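Local coordinates for biogenic amine-binding protein (Rhodnius prolixus, PDB 4GE1), which binds biogenic amines such as serotonin and norepinephrine in insect saliva, probably sequestering them during blood feeding, and here holds tryptamine inside its lipocalin barrel, at residues G84-V96 / I103-T115. Numbering follows the deposited sequence.
With TSS (2-(1H-indol-3-yl)ethanamine), chain E.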
ATOM      1  N   GLY A  84      11.322  15.156  -5.114  1.00 64.70           N
ATOM      2  CA  GLY A  84      10.988  16.546  -4.883  1.00 62.83           C
ATOM      3  C   GLY A  84       9.763  16.668  -4.004  1.00 62.72           C
ATOM      4  O   GLY A  84       9.698  16.065  -2.935  1.00 65.82           O
ATOM      5  N   ASN A  85       8.780  17.431  -4.466  1.00 66.50           N
ATOM      6  CA  ASN A  85       7.562  17.663  -3.698  1.00 65.72           C
ATOM      7  C   ASN A  85       6.419  16.702  -4.038  1.00 59.94           C
ATOM      8  O   ASN A  85       5.320  16.812  -3.490  1.00 53.84           O
ATOM      9  CB  ASN A  85       7.099  19.108  -3.886  1.00 78.73           C
ATOM     10  CG  ASN A  85       6.922  19.835  -2.569  1.00 84.27           C
ATOM     11  OD1 ASN A  85       7.277  19.318  -1.509  1.00 83.05           O
ATOM     12  ND2 ASN A  85       6.376  21.046  -2.630  1.00 91.29           N
ATOM     13  N   ASN A  86       6.680  15.754  -4.933  1.00 51.78           N
ATOM     14  CA  ASN A  86       5.629  14.862  -5.408  1.00 50.09           C
ATOM     15  C   ASN A  86       5.408  13.639  -4.530  1.00 52.27           C
ATOM     16  O   ASN A  86       6.264  13.268  -3.728  1.00 53.39           O
ATOM     17  CB  ASN A  86       5.911  14.413  -6.842  1.00 55.63           C
ATOM     18  CG  ASN A  86       6.237  15.570  -7.755  1.00 69.97           C
ATOM     19  OD1 ASN A  86       5.421  16.471  -7.950  1.00 78.49           O
ATOM     20  ND2 ASN A  86       7.437  15.552  -8.327  1.00 70.87           N
ATOM     21  N   GLY A  87       4.251  13.011  -4.702  1.00 50.13           N
ATOM     22  CA  GLY A  87       3.927  11.799  -3.975  1.00 43.11           C
ATOM     23  C   GLY A  87       4.526  10.588  -4.656  1.00 46.26           C
ATOM     24  O   GLY A  87       3.806   9.695  -5.111  1.00 44.12           O
ATOM     25  N   LYS A  88       5.851  10.552  -4.717  1.00 48.16           N
ATOM     26  CA  LYS A  88       6.553   9.493  -5.430  1.00 48.81           C
ATOM     27  C   LYS A  88       7.869   9.162  -4.751  1.00 47.79           C
ATOM     28  O   LYS A  88       8.668  10.053  -4.451  1.00 49.44           O
ATOM     29  CB  LYS A  88       6.810   9.918  -6.873  1.00 43.74           C
ATOM     30  CG  LYS A  88       7.644   8.937  -7.677  1.00 50.72           C
ATOM     31  CD  LYS A  88       7.697   9.365  -9.139  1.00 59.92           C
ATOM     32  CE  LYS A  88       8.482   8.371  -9.982  1.00 70.85           C
ATOM     33  NZ  LYS A  88       7.850   7.014 -10.012  1.00 74.22           N
ATOM     34  N   TYR A  89       8.097   7.880  -4.506  1.00 38.34           N
ATOM     35  CA  TYR A  89       9.300   7.467  -3.803  1.00 40.59           C
ATOM     36  C   TYR A  89       9.637   6.014  -4.066  1.00 41.25           C
ATOM     37  O   TYR A  89       8.826   5.257  -4.597  1.00 33.27           O
ATOM     38  CB  TYR A  89       9.177   7.727  -2.288  1.00 31.10           C
ATOM     39  CG  TYR A  89       8.086   6.945  -1.574  1.00 35.78           C
ATOM     40  CD1 TYR A  89       8.401   5.869  -0.747  1.00 29.62           C
ATOM     41  CD2 TYR A  89       6.747   7.293  -1.707  1.00 37.56           C
ATOM     42  CE1 TYR A  89       7.406   5.144  -0.086  1.00 31.07           C
ATOM     43  CE2 TYR A  89       5.745   6.572  -1.048  1.00 33.83           C
ATOM     44  CZ  TYR A  89       6.084   5.506  -0.239  1.00 29.25           C
ATOM     45  OH  TYR A  89       5.100   4.798   0.412  1.00 28.36           O
ATOM     46  N   THR A  90      10.856   5.643  -3.705  1.00 40.53           N
ATOM     47  CA  THR A  90      11.277   4.260  -3.742  1.00 38.32           C
ATOM     48  C   THR A  90      11.446   3.740  -2.315  1.00 39.75           C
ATOM     49  O   THR A  90      11.897   4.457  -1.416  1.00 39.92           O
ATOM     50  CB  THR A  90      12.600   4.108  -4.502  1.00 50.04           C
ATOM     51  OG1 THR A  90      12.556   4.901  -5.694  1.00 61.13           O
ATOM     52  CG2 THR A  90      12.826   2.652  -4.876  1.00 51.17           C
ATOM     53  N   ALA A  91      11.073   2.490  -2.110  1.00 34.58           N
ATOM     54  CA  ALA A  91      11.187   1.880  -0.799  1.00 33.27           C
ATOM     55  C   ALA A  91      11.808   0.503  -0.937  1.00 34.68           C
ATOM     56  O   ALA A  91      11.709  -0.137  -1.987  1.00 40.18           O
ATOM     57  CB  ALA A  91       9.821   1.795  -0.135  1.00 32.82           C
ATOM     58  N   LYS A  92      12.500   0.075   0.107  1.00 35.10           N
ATOM     59  CA  LYS A  92      12.891  -1.315   0.238  1.00 32.32           C
ATOM     60  C   LYS A  92      11.735  -1.997   0.970  1.00 34.75           C
ATOM     61  O   LYS A  92      11.332  -1.573   2.061  1.00 34.80           O
ATOM     62  CB  LYS A  92      14.190  -1.433   1.039  1.00 43.58           C
ATOM     63  CG  LYS A  92      14.663  -2.866   1.281  1.00 50.74           C
ATOM     64  CD  LYS A  92      14.686  -3.660  -0.019  1.00 61.62           C
ATOM     65  CE  LYS A  92      15.845  -4.641  -0.058  1.00 60.00           C
ATOM     66  NZ  LYS A  92      17.147  -3.927  -0.114  1.00 59.23           N
ATOM     67  N   ASN A  93      11.165  -3.024   0.356  1.00 28.66           N
ATOM     68  CA  ASN A  93      10.075  -3.741   1.002  1.00 28.04           C
ATOM     69  C   ASN A  93      10.515  -5.151   1.352  1.00 37.09           C
ATOM     70  O   ASN A  93      11.057  -5.878   0.515  1.00 38.21           O
ATOM     71  CB  ASN A  93       8.804  -3.724   0.148  1.00 28.32           C
ATOM     72  CG  ASN A  93       7.646  -4.487   0.798  1.00 33.75           C
ATOM     73  OD1 ASN A  93       7.501  -5.687   0.604  1.00 36.41           O
ATOM     74  ND2 ASN A  93       6.821  -3.785   1.562  1.00 26.76           N
ATOM     75  N   VAL A  94      10.310  -5.509   2.613  1.00 35.73           N
ATOM     76  CA  VAL A  94      10.767  -6.781   3.140  1.00 34.09           C
ATOM     77  C   VAL A  94       9.575  -7.638   3.544  1.00 31.78           C
ATOM     78  O   VAL A  94       8.736  -7.217   4.344  1.00 33.05           O
ATOM     79  CB  VAL A  94      11.683  -6.564   4.360  1.00 37.26           C
ATOM     80  CG1 VAL A  94      12.360  -7.868   4.763  1.00 38.06           C
ATOM     81  CG2 VAL A  94      12.723  -5.499   4.051  1.00 36.41           C
ATOM     82  N   ILE A  95       9.488  -8.831   2.966  1.00 30.78           N
ATOM     83  CA  ILE A  95       8.456  -9.786   3.344  1.00 27.16           C
ATOM     84  C   ILE A  95       8.967 -10.479   4.596  1.00 29.18           C
ATOM     85  O   ILE A  95      10.071 -11.026   4.591  1.00 30.72           O
ATOM     86  CB  ILE A  95       8.227 -10.840   2.243  1.00 32.15           C
ATOM     87  CG1 ILE A  95       8.024 -10.173   0.879  1.00 44.11           C
ATOM     88  CG2 ILE A  95       7.067 -11.756   2.594  1.00 33.39           C
ATOM     89  CD1 ILE A  95       6.849  -9.232   0.825  1.00 46.98           C
ATOM     90  N   VAL A  96       8.178 -10.450   5.667  1.00 30.58           N
ATOM     91  CA  VAL A  96       8.632 -10.987   6.945  1.00 32.52           C
ATOM     92  C   VAL A  96       7.641 -11.938   7.620  1.00 34.47           C
ATOM     93  O   VAL A  96       6.439 -11.908   7.359  1.00 33.08           O
ATOM     94  CB  VAL A  96       8.941  -9.852   7.932  1.00 32.84           C
ATOM     95  CG1 VAL A  96       9.964  -8.900   7.332  1.00 31.97           C
ATOM     96  CG2 VAL A  96       7.669  -9.112   8.284  1.00 24.84           C
ATOM     97  N   ILE A 103      11.850 -13.029   5.191  1.00 37.95           N
ATOM     98  CA  ILE A 103      11.624 -14.091   4.218  1.00 41.31           C
ATOM     99  C   ILE A 103      12.251 -13.725   2.864  1.00 39.75           C
ATOM    100  O   ILE A 103      12.963 -14.533   2.258  1.00 45.65           O
ATOM    101  CB  ILE A 103      10.117 -14.353   4.026  1.00 42.66           C
ATOM    102  CG1 ILE A 103       9.522 -14.981   5.290  1.00 47.32           C
ATOM    103  CG2 ILE A 103       9.872 -15.256   2.826  1.00 41.64           C
ATOM    104  CD1 ILE A 103       8.046 -15.294   5.183  1.00 48.25           C
ATOM    105  N   ASP A 104      11.985 -12.500   2.407  1.00 34.44           N
ATOM    106  CA  ASP A 104      12.471 -12.000   1.118  1.00 38.22           C
ATOM    107  C   ASP A 104      12.405 -10.476   1.122  1.00 42.41           C
ATOM    108  O   ASP A 104      11.758  -9.878   2.000  1.00 35.16           O
ATOM    109  CB  ASP A 104      11.611 -12.549  -0.028  1.00 52.18           C
ATOM    110  CG  ASP A 104      12.270 -12.393  -1.399  1.00 71.71           C
ATOM    111  OD1 ASP A 104      13.325 -11.729  -1.504  1.00 72.01           O
ATOM    112  OD2 ASP A 104      11.723 -12.940  -2.381  1.00 76.91           O
ATOM    113  N   GLU A 105      13.074  -9.855   0.149  1.00 34.95           N
ATOM    114  CA  GLU A 105      13.110  -8.395   0.033  1.00 34.51           C
ATOM    115  C   GLU A 105      13.112  -7.942  -1.440  1.00 39.87           C
ATOM    116  O   GLU A 105      13.546  -8.680  -2.348  1.00 35.73           O
ATOM    117  CB  GLU A 105      14.334  -7.823   0.768  1.00 46.45           C
ATOM    118  CG  GLU A 105      15.689  -8.379   0.290  1.00 54.64           C
ATOM    119  CD  GLU A 105      16.870  -7.958   1.178  1.00 69.68           C
ATOM    120  OE1 GLU A 105      17.557  -6.968   0.844  1.00 72.23           O
ATOM    121  OE2 GLU A 105      17.134  -8.641   2.193  1.00 67.28           O
ATOM    122  N   ARG A 106      12.633  -6.727  -1.675  1.00 35.56           N
ATOM    123  CA  ARG A 106      12.542  -6.195  -3.023  1.00 40.24           C
ATOM    124  C   ARG A 106      12.493  -4.680  -2.979  1.00 42.13           C
ATOM    125  O   ARG A 106      12.265  -4.073  -1.924  1.00 31.25           O
ATOM    126  CB  ARG A 106      11.260  -6.693  -3.666  1.00 43.87           C
ATOM    127  CG  ARG A 106      10.043  -6.214  -2.918  1.00 35.90           C
ATOM    128  CD  ARG A 106       8.825  -7.062  -3.193  1.00 41.31           C
ATOM    129  NE  ARG A 106       7.843  -6.902  -2.123  1.00 51.69           N
ATOM    130  CZ  ARG A 106       6.548  -7.171  -2.246  1.00 48.83           C
ATOM    131  NH1 ARG A 106       6.072  -7.609  -3.405  1.00 54.70           N
ATOM    132  NH2 ARG A 106       5.728  -6.998  -1.214  1.00 34.99           N
ATOM    133  N   THR A 107      12.693  -4.072  -4.142  1.00 35.09           N
ATOM    134  CA  THR A 107      12.560  -2.634  -4.291  1.00 39.26           C
ATOM    135  C   THR A 107      11.202  -2.324  -4.911  1.00 43.35           C
ATOM    136  O   THR A 107      10.803  -2.956  -5.891  1.00 43.43           O
ATOM    137  CB  THR A 107      13.650  -2.091  -5.217  1.00 48.23           C
ATOM    138  OG1 THR A 107      14.924  -2.574  -4.778  1.00 59.60           O
ATOM    139  CG2 THR A 107      13.652  -0.573  -5.221  1.00 35.99           C
ATOM    140  N   LEU A 108      10.494  -1.356  -4.339  1.00 35.36           N
ATOM    141  CA  LEU A 108       9.194  -0.950  -4.861  1.00 34.26           C
ATOM    142  C   LEU A 108       9.184   0.529  -5.209  1.00 40.39           C
ATOM    143  O   LEU A 108       9.535   1.377  -4.381  1.00 33.57           O
ATOM    144  CB  LEU A 108       8.084  -1.240  -3.848  1.00 34.36           C
ATOM    145  CG  LEU A 108       7.817  -2.709  -3.521  1.00 34.31           C
ATOM    146  CD1 LEU A 108       6.734  -2.868  -2.464  1.00 28.11           C
ATOM    147  CD2 LEU A 108       7.421  -3.427  -4.775  1.00 33.10           C
ATOM    148  N   GLN A 109       8.785   0.839  -6.438  1.00 31.92           N
ATOM    149  CA  GLN A 109       8.572   2.228  -6.831  1.00 30.93           C
ATOM    150  C   GLN A 109       7.118   2.595  -6.556  1.00 40.56           C
ATOM    151  O   GLN A 109       6.198   1.985  -7.112  1.00 42.50           O
ATOM    152  CB  GLN A 109       8.912   2.417  -8.311  1.00 38.67           C
ATOM    153  CG  GLN A 109      10.278   1.854  -8.691  1.00 44.38           C
ATOM    154  CD  GLN A 109      10.626   2.066 -10.162  1.00 55.59           C
ATOM    155  OE1 GLN A 109       9.803   2.537 -10.951  1.00 64.49           O
ATOM    156  NE2 GLN A 109      11.856   1.726 -10.531  1.00 51.89           N
ATOM    157  N   VAL A 110       6.911   3.583  -5.690  1.00 29.64           N
ATOM    158  CA  VAL A 110       5.567   3.958  -5.279  1.00 29.39           C
ATOM    159  C   VAL A 110       5.152   5.286  -5.898  1.00 38.57           C
ATOM    160  O   VAL A 110       5.904   6.266  -5.856  1.00 43.73           O
ATOM    161  CB  VAL A 110       5.459   4.064  -3.736  1.00 30.89           C
ATOM    162  CG1 VAL A 110       4.012   4.264  -3.312  1.00 30.67           C
ATOM    163  CG2 VAL A 110       6.054   2.826  -3.054  1.00 28.37           C
ATOM    164  N   SER A 111       3.953   5.331  -6.467  1.00 36.73           N
ATOM    165  CA  SER A 111       3.466   6.573  -7.065  1.00 34.26           C
ATOM    166  C   SER A 111       2.042   6.876  -6.635  1.00 34.90           C
ATOM    167  O   SER A 111       1.104   6.205  -7.068  1.00 39.39           O
ATOM    168  CB  SER A 111       3.519   6.496  -8.599  1.00 41.96           C
ATOM    169  OG  SER A 111       4.716   5.887  -9.043  1.00 40.98           O
ATOM    170  N   TYR A 112       1.874   7.883  -5.788  1.00 31.88           N
ATOM    171  CA  TYR A 112       0.535   8.301  -5.395  1.00 41.74           C
ATOM    172  C   TYR A 112      -0.108   9.188  -6.456  1.00 46.63           C
ATOM    173  O   TYR A 112       0.332  10.309  -6.724  1.00 48.38           O
ATOM    174  CB  TYR A 112       0.507   8.925  -3.989  1.00 40.55           C
ATOM    175  CG  TYR A 112       0.447   7.859  -2.918  1.00 38.12           C
ATOM    176  CD1 TYR A 112       1.601   7.409  -2.296  1.00 34.99           C
ATOM    177  CD2 TYR A 112      -0.760   7.260  -2.574  1.00 36.09           C
ATOM    178  CE1 TYR A 112       1.555   6.412  -1.329  1.00 37.77           C
ATOM    179  CE2 TYR A 112      -0.819   6.256  -1.609  1.00 34.63           C
ATOM    180  CZ  TYR A 112       0.344   5.840  -0.989  1.00 31.98           C
ATOM    181  OH  TYR A 112       0.309   4.841  -0.040  1.00 30.22           O
ATOM    182  N   ILE A 113      -1.147   8.635  -7.070  1.00 47.04           N
ATOM    183  CA  ILE A 113      -1.911   9.293  -8.110  1.00 47.93           C
ATOM    184  C   ILE A 113      -2.763  10.425  -7.543  1.00 51.60           C
ATOM    185  O   ILE A 113      -2.902  11.483  -8.171  1.00 43.85           O
ATOM    186  CB  ILE A 113      -2.807   8.263  -8.814  1.00 48.60           C
ATOM    187  CG1 ILE A 113      -1.941   7.224  -9.524  1.00 51.32           C
ATOM    188  CG2 ILE A 113      -3.759   8.941  -9.778  1.00 42.89           C
ATOM    189  CD1 ILE A 113      -2.718   6.048 -10.071  1.00 58.15           C
ATOM    190  N   ASP A 114      -3.318  10.200  -6.351  1.00 50.24           N
ATOM    191  CA  ASP A 114      -4.165  11.184  -5.678  1.00 52.21           C
ATOM    192  C   ASP A 114      -4.438  10.794  -4.218  1.00 53.95           C
ATOM    193  O   ASP A 114      -4.353   9.619  -3.852  1.00 51.53           O
ATOM    194  CB  ASP A 114      -5.489  11.350  -6.427  1.00 56.50           C
ATOM    195  CG  ASP A 114      -6.298  12.541  -5.937  1.00 72.79           C
ATOM    196  OD1 ASP A 114      -5.693  13.521  -5.449  1.00 77.49           O
ATOM    197  OD2 ASP A 114      -7.542  12.504  -6.049  1.00 77.45           O
ATOM    198  N   THR A 115      -4.769  11.788  -3.395  1.00 47.31           N
ATOM    199  CA  THR A 115      -5.155  11.552  -2.004  1.00 46.70           C
ATOM    200  C   THR A 115      -5.677  12.831  -1.363  1.00 53.88           C
ATOM    201  O   THR A 115      -5.244  13.930  -1.711  1.00 57.41           O
ATOM    202  CB  THR A 115      -3.977  11.049  -1.159  1.00 46.61           C
ATOM    203  OG1 THR A 115      -4.432  10.754   0.169  1.00 42.42           O
ATOM    204  CG2 THR A 115      -2.882  12.109  -1.090  1.00 48.03           C
TER
HETATM  205  N1  TSS E 201       2.548  -4.067   0.812  1.00 34.81           N
HETATM  206  CA  TSS E 201       3.035  -4.169  -0.542  1.00 33.03           C
HETATM  207  CB  TSS E 201       2.218  -3.514  -1.611  1.00 28.36           C
HETATM  208  CG  TSS E 201       1.558  -2.212  -1.285  1.00 22.27           C
HETATM  209  CD1 TSS E 201       0.197  -1.993  -1.126  1.00 26.25           C
HETATM  210  NE1 TSS E 201      -0.014  -0.688  -0.855  1.00 28.66           N
HETATM  211  CE2 TSS E 201       1.198  -0.028  -0.817  1.00 29.18           C
HETATM  212  CD2 TSS E 201       2.184  -0.944  -1.084  1.00 23.34           C
HETATM  213  CZ2 TSS E 201       1.528   1.331  -0.562  1.00 31.48           C
HETATM  214  CH2 TSS E 201       2.857   1.742  -0.597  1.00 29.68           C
HETATM  215  CZ3 TSS E 201       3.861   0.810  -0.870  1.00 33.62           C
HETATM  216  CE3 TSS E 201       3.535  -0.529  -1.113  1.00 23.18           C
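Tyr89 and Val110 form a hydrogen-bonded pair in an antiparallel beta hairpin of the lipocalin barrel, and their side chains run side by side into the tryptamine pocket. CB of Val110 sits over one face of the Tyr89 ring, 3.9 Å from its centroid, a CH-pi contact. With CG between the backbone N and the carbonyl carbon (chi1 63°), the tyrosine ring leans toward the partner strand. Val110 CG2 meanwhile packs against TSS CZ3 at 3.7 Å, and Tyr112 CE1 approaches the Tyr89 ring at its edge. Glu58 takes the Tyr89 hydroxyl in a hydrogen bond, while Gln139 pairs with that of Tyr112.

Two hydrogen-bonded pairs further along, Arg106 lies beside Asn93 with guanidinium and amide planes 59° apart. Asn93 ND2 hydrogen-bonds to Asp73 OD2, itself a partner of the ligand, so the amide links Arg106 to the amine-binding carboxylate. On the opposite, outward face, Lys92 NZ makes a salt bridge with Glu105 OE1 (3.2 Å), while Glu105 OE2 is hydrogen-bonded to the Tyr195 hydroxyl. A classic bulge pairs Ile103 and Asp104 with Ile95, whose CD1 touches Arg106 NH2. Arg106 NH2 (2.9 Å) and Arg106 NE (3.0 Å) both donate to Asn93 OD1, which lies in the guanidinium plane, yet both reach it from above one face of the amide.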